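Local coordinates for fluoroacetyl-CoA-specific thioesterase-like domain-containing protein (Thermanaerovibrio acidaminovorans, PDB 3QOO), which is of unknown function but has a hot-dog fold and is related to fluoroacetyl-CoA-specific thioesterases, so it may act on an acyl-CoA thioester, at residues 97-103 / 115-121; 4-9 / 59-64. All coordinates share one frame; numbering follows the deposited sequence.

In the fold
From the N terminus, the one-turn helix 6-9 meets residues 59-64, the loop that follows helix 41-56 and leads into strand 64-75. Interaction 2 thereby closes a loop of 49 residues that contains strand 15-21 and the long helix. Only after it has closed does interaction 1 open, a short closure of 11 intervening residues within the hairpin of strands 98-107 and 110-123. The two stand in series, neither nested nor crossed, with centres about 14 Å apart. They touch in space: the Phe-6 ring lies against Asn-97 and Val-121, and Leu-60 and Phe-64 meet Val-121, joining the N-terminal segment and the loop before strand 64-75 to one end of the central hairpin.

Interaction 1 of 2, residues 97-103 / 115-121; sequences NRVVLSM and GLQERVV
In the beta hairpin of strands 98-107 and 110-123, Val-99 and Arg-119 form an antiparallel hydrogen-bonded pair. Val-99 N reaches Arg-119 O at 2.9 Å, and Arg-119 N returns to Val-99 O at 2.9 Å. Leu-101 pairs with Gln-117 in the same way, Leu-101 N to Gln-117 O being 2.8 Å. At the pair of selenomethionine Met-103 with Gly-115 both donors stand above the carbonyl planes and the N-H groups point less directly at their acceptors.

The non-hydrogen-bonded pairs carry the side chains of the other face. There Arg-98 NH1 meets Glu-118 OE2 at 3.1 Å in a salt bridge. The oxygen lies in the guanidinium plane, but NH1 comes from the anti side of OE2, 35° out of the carboxylate plane, and the two planes are 65° apart. Asn-97 OD1 accepts from Arg-98 NE at 3.1 Å, a second in-plane partner that limits rotation of the guanidinium. Val-120 CG2 covers one guanidinium face, 3.7 Å from Arg-98 NE; it is anti to the backbone N of Val-120 and also touches Asn-97 ND2 at 3.4 Å. Glu-118 extends fully, with CG anti to its backbone N (chi1 179°), and its OE1 makes a further salt bridge with Arg-70 of strand 64-75.

On the opposite face, Met-103, Gln-117 and Arg-119 pack against helix 41-56, where Gln-117 NE2 bonds Thr-49 OG1. Arg-119 also packs on Leu-35 of the second subunit. A curved antiparallel sheet wrapped round a long helix in this way is the hallmark of the hot-dog fold.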
loop_
_atom_site.group_PDB
_atom_site.type_symbol
_atom_site.label_atom_id
_atom_site.label_comp_id
_atom_site.label_asym_id
_atom_site.label_seq_id
_atom_site.Cartn_x
_atom_site.Cartn_y
_atom_site.Cartn_z
ATOM N N ASN A 97 -12.743 8.261 -16.814
ATOM C CA ASN A 97 -11.325 8.121 -17.172
ATOM C C ASN A 97 -10.590 7.240 -16.182
ATOM O O ASN A 97 -9.371 7.302 -16.079
ATOM C CB ASN A 97 -10.654 9.478 -17.326
ATOM C CG ASN A 97 -10.621 10.295 -16.025
ATOM O OD1 ASN A 97 -11.263 9.952 -15.029
ATOM N ND2 ASN A 97 -9.881 11.397 -16.043
ATOM N N ARG A 98 -11.335 6.381 -15.483
ATOM C CA ARG A 98 -10.728 5.507 -14.494
ATOM C C ARG A 98 -10.964 4.028 -14.757
ATOM O O ARG A 98 -11.965 3.636 -15.340
ATOM C CB ARG A 98 -11.211 5.875 -13.117
ATOM C CG ARG A 98 -10.576 7.179 -12.593
ATOM C CD ARG A 98 -11.635 8.069 -12.237
ATOM N NE ARG A 98 -11.107 9.392 -11.998
ATOM C CZ ARG A 98 -10.653 9.857 -10.853
ATOM N NH1 ARG A 98 -10.568 9.086 -9.776
ATOM N NH2 ARG A 98 -10.254 11.108 -10.815
ATOM N N VAL A 99 -10.016 3.230 -14.293
ATOM C CA VAL A 99 -10.051 1.794 -14.404
ATOM C C VAL A 99 -9.866 1.244 -12.996
ATOM O O VAL A 99 -8.942 1.652 -12.279
ATOM C CB VAL A 99 -8.953 1.239 -15.351
ATOM C CG1 VAL A 99 -9.086 -0.269 -15.477
ATOM C CG2 VAL A 99 -8.994 1.931 -16.731
ATOM N N VAL A 100 -10.736 0.323 -12.596
ATOM C CA VAL A 100 -10.562 -0.379 -11.319
ATOM C C VAL A 100 -10.090 -1.809 -11.651
ATOM O O VAL A 100 -10.695 -2.484 -12.501
ATOM C CB VAL A 100 -11.863 -0.415 -10.513
ATOM C CG1 VAL A 100 -11.625 -1.192 -9.209
ATOM C CG2 VAL A 100 -12.367 1.010 -10.180
ATOM N N LEU A 101 -9.001 -2.217 -11.024
ATOM C CA LEU A 101 -8.414 -3.523 -11.176
ATOM C C LEU A 101 -8.439 -4.273 -9.864
ATOM O O LEU A 101 -8.238 -3.673 -8.803
ATOM C CB LEU A 101 -6.969 -3.379 -11.650
ATOM C CG LEU A 101 -6.837 -2.576 -12.964
ATOM C CD1 LEU A 101 -6.424 -1.138 -12.675
ATOM C CD2 LEU A 101 -5.831 -3.212 -13.893
ATOM N N SER A 102 -8.683 -5.577 -9.930
ATOM C CA SER A 102 -8.585 -6.435 -8.784
ATOM C C SER A 102 -7.259 -7.196 -8.808
ATOM O O SER A 102 -6.612 -7.305 -9.841
ATOM C CB SER A 102 -9.733 -7.409 -8.812
ATOM O OG SER A 102 -9.686 -8.228 -9.946
HETATM N N MSE A 103 -6.877 -7.702 -7.647
HETATM C CA MSE A 103 -5.606 -8.394 -7.472
HETATM C C MSE A 103 -5.792 -9.598 -6.578
HETATM O O MSE A 103 -6.519 -9.549 -5.576
HETATM C CB MSE A 103 -4.564 -7.443 -6.844
HETATM C CG MSE A 103 -3.191 -8.010 -6.636
HETATM SE SE MSE A 103 -2.934 -8.934 -4.940
HETATM C CE MSE A 103 -2.577 -7.370 -3.811
ATOM N N GLY A 115 -6.483 -7.590 -3.386
ATOM C CA GLY A 115 -6.445 -6.161 -3.446
ATOM C C GLY A 115 -7.262 -5.548 -4.528
ATOM O O GLY A 115 -7.841 -6.272 -5.360
ATOM N N LEU A 116 -7.288 -4.222 -4.557
ATOM C CA LEU A 116 -7.840 -3.510 -5.671
ATOM C C LEU A 116 -7.069 -2.211 -5.844
ATOM O O LEU A 116 -6.489 -1.671 -4.894
ATOM C CB LEU A 116 -9.287 -3.248 -5.525
ATOM C CG LEU A 116 -9.736 -2.209 -4.574
ATOM C CD1 LEU A 116 -9.385 -0.744 -4.990
ATOM C CD2 LEU A 116 -11.264 -2.328 -4.380
ATOM N N GLN A 117 -7.118 -1.682 -7.064
ATOM C CA GLN A 117 -6.494 -0.410 -7.372
ATOM C C GLN A 117 -7.323 0.326 -8.413
ATOM O O GLN A 117 -7.714 -0.266 -9.433
ATOM C CB GLN A 117 -5.067 -0.599 -7.844
ATOM C CG GLN A 117 -4.301 0.729 -8.033
ATOM C CD GLN A 117 -2.837 0.489 -8.230
ATOM O OE1 GLN A 117 -2.347 0.476 -9.363
ATOM N NE2 GLN A 117 -2.120 0.247 -7.126
ATOM N N GLU A 118 -7.606 1.597 -8.171
ATOM C CA GLU A 118 -8.241 2.466 -9.124
ATOM C C GLU A 118 -7.165 3.372 -9.685
ATOM O O GLU A 118 -6.439 3.998 -8.916
ATOM C CB GLU A 118 -9.333 3.284 -8.473
ATOM C CG GLU A 118 -10.051 4.264 -9.399
ATOM C CD GLU A 118 -11.062 5.113 -8.700
ATOM O OE1 GLU A 118 -11.519 4.734 -7.602
ATOM O OE2 GLU A 118 -11.381 6.180 -9.268
ATOM N N ARG A 119 -7.088 3.444 -11.009
ATOM C CA ARG A 119 -6.113 4.318 -11.679
ATOM C C ARG A 119 -6.864 5.264 -12.630
ATOM O O ARG A 119 -7.927 4.910 -13.163
ATOM C CB ARG A 119 -5.094 3.482 -12.475
ATOM C CG ARG A 119 -4.342 2.491 -11.608
ATOM C CD ARG A 119 -3.167 1.806 -12.301
ATOM N NE ARG A 119 -2.098 2.733 -12.642
ATOM C CZ ARG A 119 -1.199 3.208 -11.787
ATOM N NH1 ARG A 119 -1.156 2.789 -10.503
ATOM N NH2 ARG A 119 -0.322 4.110 -12.213
ATOM N N VAL A 120 -6.308 6.449 -12.809
ATOM C CA VAL A 120 -6.857 7.471 -13.684
ATOM C C VAL A 120 -5.918 7.689 -14.863
ATOM O O VAL A 120 -4.707 7.663 -14.716
ATOM C CB VAL A 120 -7.152 8.810 -12.932
ATOM C CG1 VAL A 120 -5.874 9.447 -12.333
ATOM C CG2 VAL A 120 -7.870 9.812 -13.826
ATOM N N VAL A 121 -6.495 7.889 -16.052
ATOM C CA VAL A 121 -5.710 8.225 -17.209
ATOM C C VAL A 121 -5.522 9.725 -17.283
ATOM O O VAL A 121 -6.506 10.488 -17.176
ATOM C CB VAL A 121 -6.369 7.694 -18.506
ATOM C CG1 VAL A 121 -5.594 8.209 -19.719
ATOM C CG2 VAL A 121 -6.464 6.221 -18.442
#

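Interaction 2 of 2, residues 4-9 / 59-64; sequences MDFNEL and KLPEGF
Leu-9 and Phe-6 of the short helix close over Leu-60 and the Lys-59 carbonyl, the packed inner part of the contact. Both Leu-9 methyls lie against the backbone oxygen of Lys-59, CD2 coming within 3.5 Å of Lys-59 O. Leu-60, a buried residue, offers CD2 to Phe-6 CE1 at 4.2 Å, the two side chains crossing at about a right angle. The same methyl lies 4.4 Å from Leu-9 CD1. Behind this cluster Leu-60 also rests on Phe-10 and on Val-121 of strand 110-123.

Met-4, Pro-61 and Lys-59 lie at the solvent side. Selenomethionine Met-4, although itself exposed, packs closely on Pro-61 and the ring of Phe-64. Met-4 SE sits 3.7 Å from Pro-61 CD, with Met-4 CG also against the proline ring. The chain runs extended through chi2, then turns at chi3 (-77°), which carries the methyl over the aromatic face. Met-4 CE comes within 3.6 Å of Phe-64 CE1 and 3.8 Å of the Phe-64 ring centroid, 17° off the ring normal, a CH-pi contact. Met-4 SE stands over the same face, 4.5 Å from the Phe-64 centroid.

No hydrogen bond or salt bridge links the segments; the contact is made by apolar side chains, and by the Leu-9 methyls against the Lys-59 carbonyl oxygen.

Each partner is shaped by its own polar bonds. Asp-5 N-caps the helix 6-9, its OD1 accepting from Glu-8 N at 2.7 Å through the anti lone pair. Residues 61-64 make a type II beta turn, closed by Phe-64 N to Pro-61 O. The residue just before the N-capped turn thus meets the beta turn through a Met-aromatic contact, here with selenium in place of sulfur, while the helix adds Phe-6 and Leu-9.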
loop_
_atom_site.group_PDB
_atom_site.type_symbol
_atom_site.label_atom_id
_atom_site.label_comp_id
_atom_site.label_asym_id
_atom_site.label_seq_id
_atom_site.Cartn_x
_atom_site.Cartn_y
_atom_site.Cartn_z
HETATM N N MSE A 4 -10.251 8.696 -26.905
HETATM C CA MSE A 4 -9.993 7.364 -26.264
HETATM C C MSE A 4 -11.299 6.759 -25.780
HETATM O O MSE A 4 -12.106 7.453 -25.151
HETATM C CB MSE A 4 -9.062 7.507 -25.057
HETATM C CG MSE A 4 -7.605 7.680 -25.388
HETATM SE SE MSE A 4 -6.654 8.171 -23.808
HETATM C CE MSE A 4 -7.201 10.025 -23.756
ATOM N N ASP A 5 -11.479 5.465 -26.046
ATOM C CA ASP A 5 -12.608 4.688 -25.543
ATOM C C ASP A 5 -12.047 3.643 -24.599
ATOM O O ASP A 5 -11.604 2.564 -25.027
ATOM C CB ASP A 5 -13.379 4.011 -26.681
ATOM C CG ASP A 5 -14.649 3.283 -26.188
ATOM O OD1 ASP A 5 -14.547 2.244 -25.490
ATOM O OD2 ASP A 5 -15.766 3.745 -26.503
ATOM N N PHE A 6 -12.065 3.964 -23.302
ATOM C CA PHE A 6 -11.405 3.101 -22.313
ATOM C C PHE A 6 -12.129 1.765 -22.187
ATOM O O PHE A 6 -11.513 0.784 -21.848
ATOM C CB PHE A 6 -11.235 3.790 -20.944
ATOM C CG PHE A 6 -10.506 5.118 -21.026
ATOM C CD1 PHE A 6 -9.212 5.171 -21.496
ATOM C CD2 PHE A 6 -11.124 6.307 -20.641
ATOM C CE1 PHE A 6 -8.532 6.368 -21.578
ATOM C CE2 PHE A 6 -10.457 7.527 -20.718
ATOM C CZ PHE A 6 -9.155 7.558 -21.182
ATOM N N ASN A 7 -13.422 1.713 -22.528
ATOM C CA ASN A 7 -14.140 0.436 -22.518
ATOM C C ASN A 7 -13.535 -0.493 -23.572
ATOM O O ASN A 7 -13.461 -1.692 -23.361
ATOM C CB ASN A 7 -15.659 0.620 -22.747
ATOM C CG ASN A 7 -16.313 1.570 -21.726
ATOM O OD1 ASN A 7 -16.427 1.260 -20.544
ATOM N ND2 ASN A 7 -16.760 2.732 -22.205
ATOM N N GLU A 8 -13.126 0.079 -24.716
ATOM C CA GLU A 8 -12.414 -0.653 -25.793
ATOM C C GLU A 8 -10.961 -1.027 -25.484
ATOM O O GLU A 8 -10.521 -2.137 -25.768
ATOM C CB GLU A 8 -12.419 0.184 -27.107
ATOM C CG GLU A 8 -11.554 -0.437 -28.262
ATOM C CD GLU A 8 -10.757 0.568 -29.136
ATOM O OE1 GLU A 8 -10.261 0.136 -30.200
ATOM O OE2 GLU A 8 -10.609 1.760 -28.774
ATOM N N LEU A 9 -10.185 -0.076 -24.965
ATOM C CA LEU A 9 -8.773 -0.332 -24.677
ATOM C C LEU A 9 -8.608 -1.334 -23.535
ATOM O O LEU A 9 -7.628 -2.069 -23.556
ATOM C CB LEU A 9 -8.026 0.947 -24.317
ATOM C CG LEU A 9 -8.005 2.055 -25.371
ATOM C CD1 LEU A 9 -7.427 3.320 -24.801
ATOM C CD2 LEU A 9 -7.225 1.671 -26.621
ATOM N N LYS A 59 -1.327 0.545 -23.614
ATOM C CA LYS A 59 -2.557 0.658 -24.387
ATOM C C LYS A 59 -3.049 2.087 -24.534
ATOM O O LYS A 59 -4.027 2.309 -25.262
ATOM C CB LYS A 59 -3.658 -0.199 -23.760
ATOM C CG LYS A 59 -3.318 -1.675 -23.626
ATOM C CD LYS A 59 -3.120 -2.351 -24.935
ATOM C CE LYS A 59 -4.378 -2.324 -25.790
ATOM N NZ LYS A 59 -4.213 -3.182 -26.990
ATOM N N LEU A 60 -2.354 3.047 -23.908
ATOM C CA LEU A 60 -2.705 4.448 -24.002
ATOM C C LEU A 60 -1.900 5.127 -25.082
ATOM O O LEU A 60 -0.747 4.812 -25.262
ATOM C CB LEU A 60 -2.453 5.162 -22.654
ATOM C CG LEU A 60 -3.209 4.582 -21.470
ATOM C CD1 LEU A 60 -2.727 5.259 -20.186
ATOM C CD2 LEU A 60 -4.686 4.783 -21.685
ATOM N N PRO A 61 -2.506 6.115 -25.754
ATOM C CA PRO A 61 -1.783 6.794 -26.809
ATOM C C PRO A 61 -0.703 7.703 -26.290
ATOM O O PRO A 61 -0.707 8.073 -25.100
ATOM C CB PRO A 61 -2.875 7.600 -27.509
ATOM C CG PRO A 61 -3.916 7.790 -26.549
ATOM C CD PRO A 61 -3.888 6.595 -25.631
ATOM N N GLU A 62 0.194 8.095 -27.176
ATOM C CA GLU A 62 1.312 8.964 -26.851
ATOM C C GLU A 62 0.835 10.195 -26.111
ATOM O O GLU A 62 -0.113 10.877 -26.535
ATOM C CB GLU A 62 2.039 9.362 -28.143
ATOM C CG GLU A 62 3.359 10.149 -27.980
ATOM C CD GLU A 62 3.880 10.637 -29.352
ATOM O OE1 GLU A 62 3.045 11.139 -30.126
ATOM O OE2 GLU A 62 5.101 10.520 -29.643
ATOM N N GLY A 63 1.495 10.485 -24.988
ATOM C CA GLY A 63 1.165 11.639 -24.163
ATOM C C GLY A 63 0.283 11.352 -22.984
ATOM O O GLY A 63 -0.026 12.288 -22.238
ATOM N N PHE A 64 -0.147 10.104 -22.827
ATOM C CA PHE A 64 -1.028 9.729 -21.736
ATOM C C PHE A 64 -0.401 8.590 -20.931
ATOM O O PHE A 64 0.255 7.711 -21.480
ATOM C CB PHE A 64 -2.412 9.329 -22.272
ATOM C CG PHE A 64 -3.153 10.483 -22.877
ATOM C CD1 PHE A 64 -4.006 11.282 -22.124
ATOM C CD2 PHE A 64 -2.932 10.843 -24.175
ATOM C CE1 PHE A 64 -4.642 12.371 -22.693
ATOM C CE2 PHE A 64 -3.561 11.939 -24.722
ATOM C CZ PHE A 64 -4.407 12.691 -24.003
#